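Local coordinates for protein giardin subunit alpha-1 (Giardia intestinalis, PDB 4EVF) that is a calcium-regulated annexin that binds phosphatidylserine membranes and is involved in attachment of the parasite to the intestinal mucosa and in its cytoskeletal rearrangement, at residues E105-T110 with M144-V149; V99-P104 with H228-Y233; A112-M117 with V123-K128; D176-V181 with Y215-A220; K128-G131 with W136-L139. All coordinates share one frame; numbering follows the deposited sequence.

Contact 1 of 5, residues E105-T110 with M144-V149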
# COMPACT_ATOMS: atom_id res chain seq x y z
N GLU A 105 -10.63 -6.99 -0.56
CA GLU A 105 -10.75 -7.74 -1.80
C GLU A 105 -9.38 -8.19 -2.30
O GLU A 105 -9.16 -9.37 -2.59
CB GLU A 105 -11.44 -6.89 -2.87
CG GLU A 105 -12.88 -6.50 -2.54
CD GLU A 105 -13.01 -5.50 -1.38
OE1 GLU A 105 -12.03 -4.80 -1.06
OE2 GLU A 105 -14.11 -5.43 -0.77
N ASP A 106 -8.46 -7.24 -2.39
CA ASP A 106 -7.11 -7.55 -2.84
C ASP A 106 -6.39 -8.50 -1.88
O ASP A 106 -5.58 -9.33 -2.29
CB ASP A 106 -6.31 -6.25 -3.02
CG ASP A 106 -6.53 -5.60 -4.38
OD1 ASP A 106 -7.10 -6.25 -5.29
OD2 ASP A 106 -6.11 -4.43 -4.56
N TRP A 107 -6.67 -8.39 -0.59
CA TRP A 107 -6.02 -9.27 0.37
C TRP A 107 -6.46 -10.70 0.11
O TRP A 107 -5.64 -11.62 0.05
CB TRP A 107 -6.36 -8.91 1.81
CG TRP A 107 -5.68 -9.81 2.78
CD1 TRP A 107 -6.25 -10.77 3.56
CD2 TRP A 107 -4.27 -9.87 3.04
NE1 TRP A 107 -5.29 -11.41 4.31
CE2 TRP A 107 -4.06 -10.87 4.00
CE3 TRP A 107 -3.17 -9.16 2.55
CZ2 TRP A 107 -2.80 -11.18 4.49
CZ3 TRP A 107 -1.91 -9.48 3.04
CH2 TRP A 107 -1.74 -10.47 4.00
N HIS A 108 -7.76 -10.86 -0.05
CA HIS A 108 -8.34 -12.18 -0.27
C HIS A 108 -7.73 -12.88 -1.48
O HIS A 108 -7.41 -14.07 -1.41
CB HIS A 108 -9.86 -12.05 -0.41
CG HIS A 108 -10.57 -13.36 -0.51
ND1 HIS A 108 -11.00 -13.89 -1.70
CD2 HIS A 108 -10.96 -14.23 0.45
CE1 HIS A 108 -11.61 -15.04 -1.48
NE2 HIS A 108 -11.60 -15.27 -0.18
N GLU A 109 -7.56 -12.15 -2.58
CA GLU A 109 -7.01 -12.74 -3.81
C GLU A 109 -5.51 -13.00 -3.64
O GLU A 109 -4.97 -13.95 -4.22
CB GLU A 109 -7.26 -11.84 -5.02
CG GLU A 109 -8.72 -11.77 -5.45
CD GLU A 109 -9.19 -13.05 -6.13
OE1 GLU A 109 -9.09 -13.13 -7.37
OE2 GLU A 109 -9.65 -13.98 -5.41
N THR A 110 -4.86 -12.14 -2.87
CA THR A 110 -3.45 -12.29 -2.55
C THR A 110 -3.20 -13.58 -1.77
O THR A 110 -2.24 -14.29 -2.03
CB THR A 110 -2.93 -11.05 -1.75
OG1 THR A 110 -2.95 -9.90 -2.61
CG2 THR A 110 -1.49 -11.26 -1.26
N MET A 144 -5.31 -8.94 9.17
CA MET A 144 -5.34 -9.87 8.04
C MET A 144 -6.67 -10.62 7.93
O MET A 144 -7.06 -11.05 6.84
CB MET A 144 -4.16 -10.85 8.12
CG MET A 144 -2.82 -10.19 7.78
SD MET A 144 -1.34 -11.19 7.97
CE MET A 144 -1.58 -12.53 6.82
N ALA A 145 -7.37 -10.76 9.06
CA ALA A 145 -8.66 -11.46 9.07
C ALA A 145 -9.72 -10.68 8.30
O ALA A 145 -10.69 -11.25 7.81
CB ALA A 145 -9.11 -11.72 10.51
N HIS A 146 -9.53 -9.37 8.20
CA HIS A 146 -10.51 -8.51 7.54
C HIS A 146 -11.94 -8.84 7.98
O HIS A 146 -12.85 -8.96 7.15
CB HIS A 146 -10.35 -8.57 6.02
CG HIS A 146 -9.13 -7.87 5.51
ND1 HIS A 146 -9.04 -6.50 5.42
CD2 HIS A 146 -7.93 -8.35 5.11
CE1 HIS A 146 -7.84 -6.16 4.97
NE2 HIS A 146 -7.15 -7.27 4.78
N GLU A 147 -12.12 -8.99 9.29
CA GLU A 147 -13.45 -9.17 9.88
C GLU A 147 -13.82 -7.91 10.65
O GLU A 147 -13.53 -7.79 11.83
CB GLU A 147 -13.46 -10.36 10.85
CG GLU A 147 -13.28 -11.73 10.21
CD GLU A 147 -12.98 -12.80 11.25
OE1 GLU A 147 -12.94 -12.46 12.45
OE2 GLU A 147 -12.78 -13.97 10.87
N ARG A 148 -14.46 -6.97 9.96
CA ARG A 148 -14.82 -5.71 10.59
C ARG A 148 -16.21 -5.85 11.19
O ARG A 148 -17.09 -6.48 10.61
CB ARG A 148 -14.79 -4.58 9.56
CG ARG A 148 -13.42 -4.35 8.92
CD ARG A 148 -12.53 -3.47 9.78
NE ARG A 148 -11.11 -3.76 9.58
CZ ARG A 148 -10.13 -3.20 10.29
NH1 ARG A 148 -10.39 -2.32 11.23
NH2 ARG A 148 -8.87 -3.54 10.04
N VAL A 149 -16.40 -5.27 12.38
CA VAL A 149 -17.63 -5.45 13.14
C VAL A 149 -18.12 -4.09 13.61
O VAL A 149 -17.39 -3.36 14.28
CB VAL A 149 -17.40 -6.34 14.38
CG1 VAL A 149 -18.60 -6.29 15.31
CG2 VAL A 149 -17.08 -7.78 13.96

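Contact 2 of 5, residues V99-P104 with H228-Y233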
# COMPACT_ATOMS: atom_id res chain seq x y z
N VAL A 99 0.45 -5.42 3.89
CA VAL A 99 -0.62 -5.90 4.74
C VAL A 99 -1.61 -4.78 5.09
O VAL A 99 -2.83 -4.98 5.06
CB VAL A 99 -0.06 -6.53 6.06
CG1 VAL A 99 -1.17 -6.82 7.05
CG2 VAL A 99 0.72 -7.79 5.76
N ILE A 100 -1.10 -3.60 5.41
CA ILE A 100 -1.97 -2.52 5.88
C ILE A 100 -2.56 -1.67 4.75
O ILE A 100 -3.74 -1.32 4.79
CB ILE A 100 -1.27 -1.62 6.91
CG1 ILE A 100 -0.70 -2.47 8.04
CG2 ILE A 100 -2.27 -0.59 7.45
CD1 ILE A 100 0.02 -1.67 9.12
N LEU A 101 -1.74 -1.34 3.76
CA LEU A 101 -2.19 -0.60 2.59
C LEU A 101 -2.74 -1.61 1.58
O LEU A 101 -2.10 -1.94 0.58
CB LEU A 101 -1.02 0.20 2.01
CG LEU A 101 -1.17 1.32 0.97
CD1 LEU A 101 -1.26 0.70 -0.41
CD2 LEU A 101 -2.33 2.28 1.24
N CYS A 102 -3.94 -2.12 1.87
CA CYS A 102 -4.53 -3.17 1.06
C CYS A 102 -6.03 -3.21 1.31
O CYS A 102 -6.48 -3.10 2.44
CB CYS A 102 -3.90 -4.51 1.41
SG CYS A 102 -4.35 -5.90 0.36
N THR A 103 -6.81 -3.34 0.24
CA THR A 103 -8.26 -3.51 0.39
C THR A 103 -8.55 -4.97 0.75
O THR A 103 -7.76 -5.85 0.42
CB THR A 103 -8.96 -3.17 -0.93
OG1 THR A 103 -8.59 -4.13 -1.91
CG2 THR A 103 -8.54 -1.79 -1.43
N PRO A 104 -9.67 -5.23 1.43
CA PRO A 104 -9.98 -6.62 1.77
C PRO A 104 -10.09 -7.52 0.54
O PRO A 104 -9.67 -8.68 0.59
CB PRO A 104 -11.33 -6.53 2.52
CG PRO A 104 -11.83 -5.16 2.29
CD PRO A 104 -10.64 -4.29 2.00
N HIS A 228 -5.80 6.39 0.51
CA HIS A 228 -5.02 7.47 -0.12
C HIS A 228 -4.26 8.30 0.90
O HIS A 228 -3.22 8.89 0.59
CB HIS A 228 -5.91 8.38 -0.98
CG HIS A 228 -6.85 9.24 -0.18
ND1 HIS A 228 -7.94 8.73 0.49
CD2 HIS A 228 -6.87 10.58 0.04
CE1 HIS A 228 -8.59 9.71 1.10
NE2 HIS A 228 -7.96 10.84 0.83
N ARG A 229 -4.78 8.34 2.13
CA ARG A 229 -4.11 9.04 3.22
C ARG A 229 -2.95 8.23 3.79
O ARG A 229 -1.95 8.79 4.22
CB ARG A 229 -5.12 9.43 4.31
CG ARG A 229 -6.16 10.43 3.82
CD ARG A 229 -7.13 10.82 4.90
NE ARG A 229 -6.55 11.78 5.84
CZ ARG A 229 -7.26 12.50 6.71
NH1 ARG A 229 -8.58 12.38 6.74
NH2 ARG A 229 -6.65 13.34 7.53
N LEU A 230 -3.09 6.91 3.83
CA LEU A 230 -1.96 6.06 4.19
C LEU A 230 -0.90 6.13 3.08
O LEU A 230 0.30 6.23 3.36
CB LEU A 230 -2.39 4.61 4.45
CG LEU A 230 -1.24 3.68 4.84
CD1 LEU A 230 -0.50 4.20 6.10
CD2 LEU A 230 -1.69 2.25 5.05
N ALA A 231 -1.36 6.08 1.82
CA ALA A 231 -0.46 6.25 0.68
C ALA A 231 0.37 7.54 0.79
O ALA A 231 1.58 7.53 0.59
CB ALA A 231 -1.26 6.24 -0.63
N ALA A 232 -0.30 8.66 1.07
CA ALA A 232 0.40 9.94 1.23
C ALA A 232 1.54 9.83 2.25
O ALA A 232 2.67 10.24 1.99
CB ALA A 232 -0.56 11.01 1.65
N TYR A 233 1.21 9.28 3.41
CA TYR A 233 2.16 9.07 4.50
C TYR A 233 3.33 8.16 4.14
O TYR A 233 4.49 8.44 4.44
CB TYR A 233 1.42 8.51 5.72
CG TYR A 233 2.35 8.10 6.85
CD1 TYR A 233 3.11 9.06 7.53
CD2 TYR A 233 2.46 6.78 7.25
CE1 TYR A 233 3.95 8.71 8.56
CE2 TYR A 233 3.32 6.41 8.29
CZ TYR A 233 4.06 7.39 8.94
OH TYR A 233 4.92 7.06 9.97

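Contact 3 of 5, residues A112-M117 with V123-K128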
# COMPACT_ATOMS: atom_id res chain seq x y z
N ALA A 112 -4.97 -16.23 -1.90
CA ALA A 112 -5.13 -17.32 -2.86
C ALA A 112 -3.90 -17.42 -3.77
O ALA A 112 -3.43 -18.51 -4.08
CB ALA A 112 -6.42 -17.14 -3.68
N ALA A 113 -3.35 -16.27 -4.16
CA ALA A 113 -2.17 -16.29 -5.01
C ALA A 113 -1.00 -16.92 -4.27
O ALA A 113 -0.21 -17.66 -4.85
CB ALA A 113 -1.83 -14.89 -5.49
N TYR A 114 -0.91 -16.63 -2.98
CA TYR A 114 0.19 -17.12 -2.15
C TYR A 114 0.17 -18.65 -2.08
O TYR A 114 1.21 -19.30 -2.15
CB TYR A 114 0.11 -16.52 -0.75
CG TYR A 114 1.38 -16.67 0.06
CD1 TYR A 114 1.63 -17.83 0.79
CD2 TYR A 114 2.32 -15.65 0.10
CE1 TYR A 114 2.79 -17.98 1.53
CE2 TYR A 114 3.50 -15.79 0.85
CZ TYR A 114 3.72 -16.95 1.56
OH TYR A 114 4.87 -17.09 2.30
N THR A 115 -1.01 -19.22 -1.95
CA THR A 115 -1.14 -20.67 -1.93
C THR A 115 -0.71 -21.26 -3.27
O THR A 115 -0.02 -22.28 -3.33
CB THR A 115 -2.56 -21.10 -1.59
OG1 THR A 115 -2.84 -20.72 -0.24
CG2 THR A 115 -2.72 -22.61 -1.72
N ARG A 116 -1.11 -20.60 -4.35
CA ARG A 116 -0.80 -21.08 -5.68
C ARG A 116 0.70 -21.05 -5.92
O ARG A 116 1.27 -21.95 -6.52
CB ARG A 116 -1.52 -20.24 -6.72
CG ARG A 116 -1.82 -20.96 -8.02
CD ARG A 116 -2.77 -20.14 -8.88
NE ARG A 116 -2.27 -18.77 -9.00
CZ ARG A 116 -2.89 -17.69 -8.53
NH1 ARG A 116 -4.07 -17.80 -7.92
NH2 ARG A 116 -2.34 -16.50 -8.70
N MET A 117 1.35 -19.99 -5.43
CA MET A 117 2.76 -19.75 -5.71
C MET A 117 3.71 -20.55 -4.81
O MET A 117 4.77 -20.98 -5.26
CB MET A 117 3.06 -18.24 -5.60
CG MET A 117 2.24 -17.36 -6.56
SD MET A 117 2.34 -15.57 -6.25
CE MET A 117 3.93 -15.16 -6.97
N VAL A 123 -1.05 -16.54 5.96
CA VAL A 123 -1.16 -16.05 7.33
C VAL A 123 -0.35 -16.89 8.30
O VAL A 123 0.29 -16.36 9.21
CB VAL A 123 -2.62 -16.02 7.80
CG1 VAL A 123 -2.68 -15.58 9.26
CG2 VAL A 123 -3.45 -15.09 6.92
N GLU A 124 -0.39 -18.21 8.10
CA GLU A 124 0.40 -19.14 8.90
C GLU A 124 1.90 -18.86 8.78
O GLU A 124 2.60 -18.77 9.79
CB GLU A 124 0.08 -20.57 8.46
CG GLU A 124 0.29 -21.62 9.53
CD GLU A 124 -0.62 -22.83 9.33
OE1 GLU A 124 -0.16 -23.96 9.56
OE2 GLU A 124 -1.80 -22.64 8.95
N ASP A 125 2.38 -18.71 7.55
CA ASP A 125 3.78 -18.35 7.29
C ASP A 125 4.15 -17.02 7.94
O ASP A 125 5.25 -16.86 8.47
CB ASP A 125 4.04 -18.22 5.78
CG ASP A 125 4.58 -19.50 5.16
OD1 ASP A 125 4.58 -20.55 5.84
OD2 ASP A 125 5.00 -19.44 3.98
N PHE A 126 3.24 -16.07 7.88
CA PHE A 126 3.45 -14.75 8.46
C PHE A 126 3.60 -14.83 9.97
O PHE A 126 4.62 -14.41 10.53
CB PHE A 126 2.29 -13.82 8.10
CG PHE A 126 2.54 -12.38 8.40
CD1 PHE A 126 2.17 -11.84 9.62
CD2 PHE A 126 3.15 -11.55 7.47
CE1 PHE A 126 2.40 -10.50 9.91
CE2 PHE A 126 3.38 -10.22 7.75
CZ PHE A 126 3.00 -9.69 8.98
N MET A 127 2.60 -15.38 10.65
CA MET A 127 2.64 -15.45 12.11
C MET A 127 3.81 -16.32 12.61
O MET A 127 4.35 -16.07 13.69
CB MET A 127 1.31 -15.94 12.69
CG MET A 127 0.11 -15.05 12.37
SD MET A 127 0.38 -13.29 12.71
CE MET A 127 0.70 -13.29 14.48
N LYS A 128 4.19 -17.32 11.82
CA LYS A 128 5.35 -18.14 12.12
C LYS A 128 6.57 -17.25 12.39
O LYS A 128 7.26 -17.40 13.41
CB LYS A 128 5.63 -19.07 10.94
CG LYS A 128 6.98 -19.79 10.93
CD LYS A 128 7.22 -20.45 9.57
CE LYS A 128 8.69 -20.79 9.33
NZ LYS A 128 9.18 -21.86 10.23

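Contact 4 of 5, residues D176-V181 with Y215-A220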
# COMPACT_ATOMS: atom_id res chain seq x y z
N ASP A 176 -8.10 -4.87 19.44
CA ASP A 176 -9.40 -5.26 18.94
C ASP A 176 -10.08 -4.09 18.22
O ASP A 176 -10.68 -4.27 17.18
CB ASP A 176 -10.28 -5.76 20.08
CG ASP A 176 -11.67 -6.12 19.62
OD1 ASP A 176 -11.84 -7.25 19.12
OD2 ASP A 176 -12.58 -5.26 19.75
N PHE A 177 -9.98 -2.89 18.79
CA PHE A 177 -10.61 -1.74 18.16
C PHE A 177 -10.04 -1.43 16.77
O PHE A 177 -10.77 -1.38 15.79
CB PHE A 177 -10.50 -0.48 19.04
CG PHE A 177 -11.04 0.75 18.37
CD1 PHE A 177 -10.21 1.56 17.61
CD2 PHE A 177 -12.39 1.07 18.48
CE1 PHE A 177 -10.72 2.68 16.98
CE2 PHE A 177 -12.88 2.20 17.87
CZ PHE A 177 -12.06 3.00 17.11
N PHE A 178 -8.73 -1.22 16.70
CA PHE A 178 -8.12 -0.92 15.41
C PHE A 178 -8.21 -2.10 14.43
O PHE A 178 -8.31 -1.90 13.22
CB PHE A 178 -6.68 -0.42 15.60
CG PHE A 178 -6.61 0.98 16.12
CD1 PHE A 178 -6.69 2.05 15.25
CD2 PHE A 178 -6.50 1.23 17.48
CE1 PHE A 178 -6.65 3.35 15.72
CE2 PHE A 178 -6.47 2.52 17.96
CZ PHE A 178 -6.54 3.59 17.08
N GLY A 179 -8.22 -3.32 14.96
CA GLY A 179 -8.33 -4.50 14.12
C GLY A 179 -9.71 -4.85 13.58
O GLY A 179 -9.82 -5.63 12.62
N THR A 180 -10.77 -4.28 14.16
CA THR A 180 -12.14 -4.66 13.77
C THR A 180 -13.11 -3.51 13.47
O THR A 180 -14.23 -3.74 12.99
CB THR A 180 -12.82 -5.58 14.83
OG1 THR A 180 -12.99 -4.87 16.06
CG2 THR A 180 -11.99 -6.85 15.09
N VAL A 181 -12.71 -2.28 13.77
CA VAL A 181 -13.60 -1.15 13.51
C VAL A 181 -13.72 -0.93 12.01
O VAL A 181 -12.73 -0.97 11.29
CB VAL A 181 -13.13 0.15 14.21
CG1 VAL A 181 -11.88 0.69 13.55
CG2 VAL A 181 -14.24 1.19 14.17
N TYR A 215 4.45 2.55 14.64
CA TYR A 215 4.22 2.67 13.21
C TYR A 215 3.07 1.81 12.73
O TYR A 215 2.34 2.20 11.83
CB TYR A 215 5.50 2.40 12.41
CG TYR A 215 6.51 3.48 12.64
CD1 TYR A 215 6.26 4.78 12.22
CD2 TYR A 215 7.70 3.23 13.32
CE1 TYR A 215 7.16 5.80 12.45
CE2 TYR A 215 8.62 4.23 13.55
CZ TYR A 215 8.35 5.51 13.11
OH TYR A 215 9.25 6.52 13.34
N THR A 216 2.90 0.64 13.35
CA THR A 216 1.80 -0.25 12.96
C THR A 216 0.45 0.40 13.23
O THR A 216 -0.43 0.43 12.35
CB THR A 216 1.88 -1.63 13.66
OG1 THR A 216 3.09 -2.30 13.28
CG2 THR A 216 0.68 -2.49 13.27
N PHE A 217 0.26 0.91 14.45
CA PHE A 217 -1.00 1.57 14.81
C PHE A 217 -1.19 2.89 14.06
O PHE A 217 -2.32 3.28 13.71
CB PHE A 217 -1.09 1.78 16.33
CG PHE A 217 -1.49 0.55 17.09
CD1 PHE A 217 -0.56 -0.44 17.36
CD2 PHE A 217 -2.79 0.38 17.54
CE1 PHE A 217 -0.92 -1.58 18.07
CE2 PHE A 217 -3.16 -0.75 18.24
CZ PHE A 217 -2.21 -1.74 18.51
N TYR A 218 -0.09 3.59 13.80
CA TYR A 218 -0.14 4.83 13.04
C TYR A 218 -0.58 4.57 11.60
O TYR A 218 -1.41 5.29 11.05
CB TYR A 218 1.23 5.52 13.07
CG TYR A 218 1.21 6.99 12.73
CD1 TYR A 218 0.11 7.79 13.05
CD2 TYR A 218 2.28 7.59 12.08
CE1 TYR A 218 0.10 9.15 12.74
CE2 TYR A 218 2.27 8.94 11.77
CZ TYR A 218 1.18 9.71 12.10
OH TYR A 218 1.18 11.05 11.78
N CYS A 219 -0.02 3.53 10.98
CA CYS A 219 -0.43 3.18 9.62
C CYS A 219 -1.90 2.77 9.61
O CYS A 219 -2.66 3.14 8.72
CB CYS A 219 0.46 2.08 9.03
SG CYS A 219 2.14 2.66 8.53
N ALA A 220 -2.28 1.98 10.62
CA ALA A 220 -3.67 1.50 10.75
C ALA A 220 -4.65 2.68 10.82
O ALA A 220 -5.71 2.67 10.17
CB ALA A 220 -3.79 0.63 11.97

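Contact 5 of 5, residues K128-G131 with W136-L139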
# COMPACT_ATOMS: atom_id res chain seq x y z
N LYS A 128 4.19 -17.32 11.82
CA LYS A 128 5.35 -18.14 12.12
C LYS A 128 6.57 -17.25 12.39
O LYS A 128 7.26 -17.40 13.41
CB LYS A 128 5.63 -19.07 10.94
CG LYS A 128 6.98 -19.79 10.93
CD LYS A 128 7.22 -20.45 9.57
CE LYS A 128 8.69 -20.79 9.33
NZ LYS A 128 9.18 -21.86 10.23
N ASP A 129 6.80 -16.31 11.50
CA ASP A 129 8.03 -15.53 11.53
C ASP A 129 7.90 -14.27 12.37
O ASP A 129 8.89 -13.68 12.79
CB ASP A 129 8.48 -15.17 10.11
CG ASP A 129 9.36 -16.26 9.47
OD1 ASP A 129 9.76 -17.21 10.18
OD2 ASP A 129 9.66 -16.15 8.26
N VAL A 130 6.67 -13.85 12.62
CA VAL A 130 6.41 -12.62 13.37
C VAL A 130 6.13 -12.86 14.86
O VAL A 130 6.50 -12.04 15.71
CB VAL A 130 5.25 -11.82 12.72
CG1 VAL A 130 4.67 -10.83 13.70
CG2 VAL A 130 5.75 -11.11 11.45
N GLY A 131 5.49 -13.98 15.21
CA GLY A 131 5.21 -14.27 16.61
C GLY A 131 4.07 -13.43 17.18
O GLY A 131 3.39 -12.71 16.45
N TRP A 136 2.09 -4.99 17.88
CA TRP A 136 2.01 -4.84 16.43
C TRP A 136 1.72 -6.18 15.74
O TRP A 136 0.96 -6.23 14.77
CB TRP A 136 3.26 -4.16 15.84
CG TRP A 136 4.52 -4.98 15.85
CD1 TRP A 136 5.51 -4.96 16.78
CD2 TRP A 136 4.92 -5.93 14.85
NE1 TRP A 136 6.50 -5.85 16.44
CE2 TRP A 136 6.16 -6.46 15.26
CE3 TRP A 136 4.35 -6.39 13.66
CZ2 TRP A 136 6.84 -7.42 14.52
CZ3 TRP A 136 5.03 -7.34 12.93
CH2 TRP A 136 6.26 -7.85 13.36
N CYS A 137 2.30 -7.26 16.25
CA CYS A 137 2.04 -8.60 15.72
C CYS A 137 0.56 -8.94 15.86
O CYS A 137 -0.06 -9.43 14.93
CB CYS A 137 2.85 -9.65 16.46
SG CYS A 137 4.55 -9.17 16.83
N LEU A 138 0.02 -8.68 17.05
CA LEU A 138 -1.37 -9.02 17.36
C LEU A 138 -2.34 -8.23 16.49
O LEU A 138 -3.35 -8.77 16.02
CB LEU A 138 -1.66 -8.79 18.84
CG LEU A 138 -0.89 -9.64 19.86
CD1 LEU A 138 -1.24 -9.22 21.27
CD2 LEU A 138 -1.18 -11.12 19.66
N LEU A 139 -2.06 -6.94 16.29
CA LEU A 139 -2.88 -6.13 15.40
C LEU A 139 -2.81 -6.61 13.96
O LEU A 139 -3.84 -6.66 13.28
CB LEU A 139 -2.52 -4.64 15.49
CG LEU A 139 -3.36 -3.67 14.63
CD1 LEU A 139 -4.85 -3.74 14.93
CD2 LEU A 139 -2.86 -2.24 14.83

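Contact 1 of 5, residues E105-T110 with M144-V149
Trp107 and Met144 bring the two backbones nearest, with their CA atoms 7.7 Å apart. Segment 105-110 is a regular helical turn, whereas 144-149 carries the fraying end of a helix: His146 leaves helical geometry with a positive phi of 45°, and the chain runs on extended. That change of course drops the His146 side chain beside the indole. Trp107 reaches across because its CG stands anti to the backbone N (chi1 -180°), which sends the indole off the helix, its six-membered end to Met144 and five-membered end to His146. At the five-membered end, His146 CD2 comes to 3.3 Å from Trp107 CD1, and His146 NE2 lies 3.5 Å from Trp107 CB. The ring planes are inclined obliquely, at 47°. At the other end, Met144 CG is 3.4 Å from Trp107 CZ2, and Met144 SD lies 4.9 Å from the centroid of the Trp107 six-membered ring, an oblique Met-aromatic contact. The position of the terminal methyl is doubtful, as it is modelled too close to the ring. Trp107 NE1 is 3.1 Å from Met144 O, but the angle is too poor for a hydrogen bond. The contact packs the end of helix 135-145 on helix 104-118, in the predicted second annexin repeat; Leu122 of helix 122-130 and Val99 of helix 92-100 touch both Trp107 and Met144, with Ile82 of helix 74-87 against Trp107.

Contact 2 of 5, residues V99-P104 with H228-Y233
Leu230 meets Leu101 and Ile100 through its CD2 methyl, and these three residues carry most of the buried surface. The methyl settles against two neighbours at once, 3.7 Å from Leu101 CB and 3.8 Å from Ile100 CG2. The two leucines run past each other in opposite directions: while Leu230 CD2 reaches the root of Leu101, the Leu101 CD2 methyl reaches back to 4.0 Å from Leu230 CB and stands equally far from the backbone N of Ala231. Both leucines hold CG opposite the backbone N (chi1 -167° for Leu101, -180° for Leu230), which extends each chain toward the other. Leu101 can present itself this way because the chain has just left helix 92-100 and turns sharply at this residue, the centre of an inverse gamma turn. A weak bond of 3.0 Å from Cys102 N to Ile100 O closes that turn. Two residues on, Thr103 OG1 caps the next helix through Asp106 N. Ile100 and Leu230 also share Cys219 of helix 211-225 as a neighbour. Lying close to the middle of the molecule, this aliphatic contact joins the predicted second and fourth annexin repeats, consistent with the four-repeat annexin core in which these repeats face each other across the centre.

Contact 3 of 5, residues A112-M117 with V123-K128
Tyr114 and Asp125 alone bridge these two helical segments, whose backbones stay well apart: the nearest CA atoms, those of Tyr114 and Val123, are 9.6 Å from each other. The tyrosine spans the gap because chi1 of -165° swings its ring away from the backbone N and out along the line to the other helix. Its phenol hydrogen goes to the carboxylate, Tyr114 OH to Asp125 OD2 at 2.9 Å. The acceptor oxygen lies at the ring edge, near the ring plane, and is 3.6 Å from Tyr114 CE1. On its own side the bond uses the anti lone pair of OD2, away from OD1, and the carboxylate stands almost upright to the ring, the planes 86° apart. Asp125 takes a chi1 of -94°, well off a staggered position, probably drawn by the hydroxyl. Helices 104-118 and 122-130 follow one another in the predicted second annexin repeat, and this bond ties them from either side of the short connection. Arg83 of helix 74-87 adds a third partner: its NE hydrogen-bonds the tyrosine oxygen, which thus donates to the aspartate and accepts from the arginine, and its NH2 forms a long, weak ion pair with Asp125 OD2. This nearby positive charge would probably favour the ionised carboxylate. The Tyr114 ring also meets that of Phe118 obliquely.

Contact 4 of 5, residues D176-V181 with Y215-A220
Phe178 faces Phe217 across this contact, and its ring can be followed outward atom by atom. CB leaves the helix in the direction of segment 215-220, with CG anti to the carbonyl carbon (chi1 -74°). Phe178 CG already feels the other ring, 4.1 Å from Phe217 CD2. One branch then does the touching: Phe178 CD2 lies 3.8 Å from Phe217 CD2 and 4.0 Å from Phe217 CE2. On the other branch, Phe178 CD1 is 4.6 Å from Ala220 CB. The whole is an offset edge-to-face pair: the edge of Phe217 is turned to the face of Phe178, with planes at 80° and centroids 5.7 Å apart. Phe177 CD1 lies over the rim of the opposite face of Phe178, so the ring is held from both sides. Phe217 is in turn stacked on Tyr209, while Phe178 O and Val181 O both accept hydrogen bonds from Arg148 NH1. Chemically, then, helices 171-180 and 211-225, whose segments lie in the predicted third repeat, meet here mainly through apolar and edge-to-face aromatic contact; the polar bonds nearby, from Arg148 NH1 and Thr180 OG1 to backbone oxygens, lie at the end of helix 171-180, and the buried side chains contribute shape and hydrophobicity.

Contact 5 of 5, residues K128-G131 with W136-L139
Val130 supplies the apolar part of this contact, setting CG1 against both Trp136 and Cys137 and CG2 against Trp136. The CG1 branch, opposite the backbone N (chi1 161°), does most of the work: it lies 3.4 Å from Trp136 CH2 and 3.5 Å from Cys137 CB. CG2 follows at 3.8 Å from Trp136 CH2, so the valine meets the outer corner of the six-membered ring in an oblique approach. Trp136 presents that corner because its CG sits in the crowded position between backbone N and carbonyl carbon (chi1 71°), which turns the indole back toward the N-terminal end of its helix, to Val130. The second kind of contact involves sulfur. Within segment 136-139, Cys137 SG rests over the centre of one face of the Trp136 ring, 3.5 Å above its plane, so sulfur and ring are presented together to Val130, whose CG1 is 3.5 Å from Cys137 SG. Backbone atoms make the third group. Helix 122-130 stops at Gly131, whose phi of 75° carries the chain round, and Gly131 O comes to 3.1 Å from Cys137 CB, a close fit of carbonyl against methylene. The polar edge of the indole is served on another side, where Trp136 NE1 hydrogen-bonds Glu134 OE1, and Trp136 N is bonded to Asp213 OD1 of helix 211-225. Phe95 of helix 92-100 touches both Val130 and Trp136. Within the predicted second annexin repeat, successive helices 122-130 and 135-145 are thus joined by dispersion between valine, sulfur and indole, while the Glu134 bond probably helps fix the rotation of the tryptophan.

How the contacts relate
From the N terminus, contact 2 opens first at 99-104 and closes last, at 228-233, with every other contact inside its loop. Contact 1 opens next, at 105-110, and closes at 144-149, bringing the end of helix 135-145 back to helix 104-118. Within that smaller loop contact 3 joins helix 104-118 to helix 122-130, and contact 5 picks up at the shared Lys128 to reach helix 135-145. Contact 4 follows in series, closing 176-181 on 215-220; no loops cross. Met144 of contact 1 touches Phe126 of contact 3, while Leu139 and Trp136 of contact 5 pack against contact 4. Among the predicted repeats, contacts 3 and 5 bind the second, contact 4 the third, and contact 2 the second to the fourth.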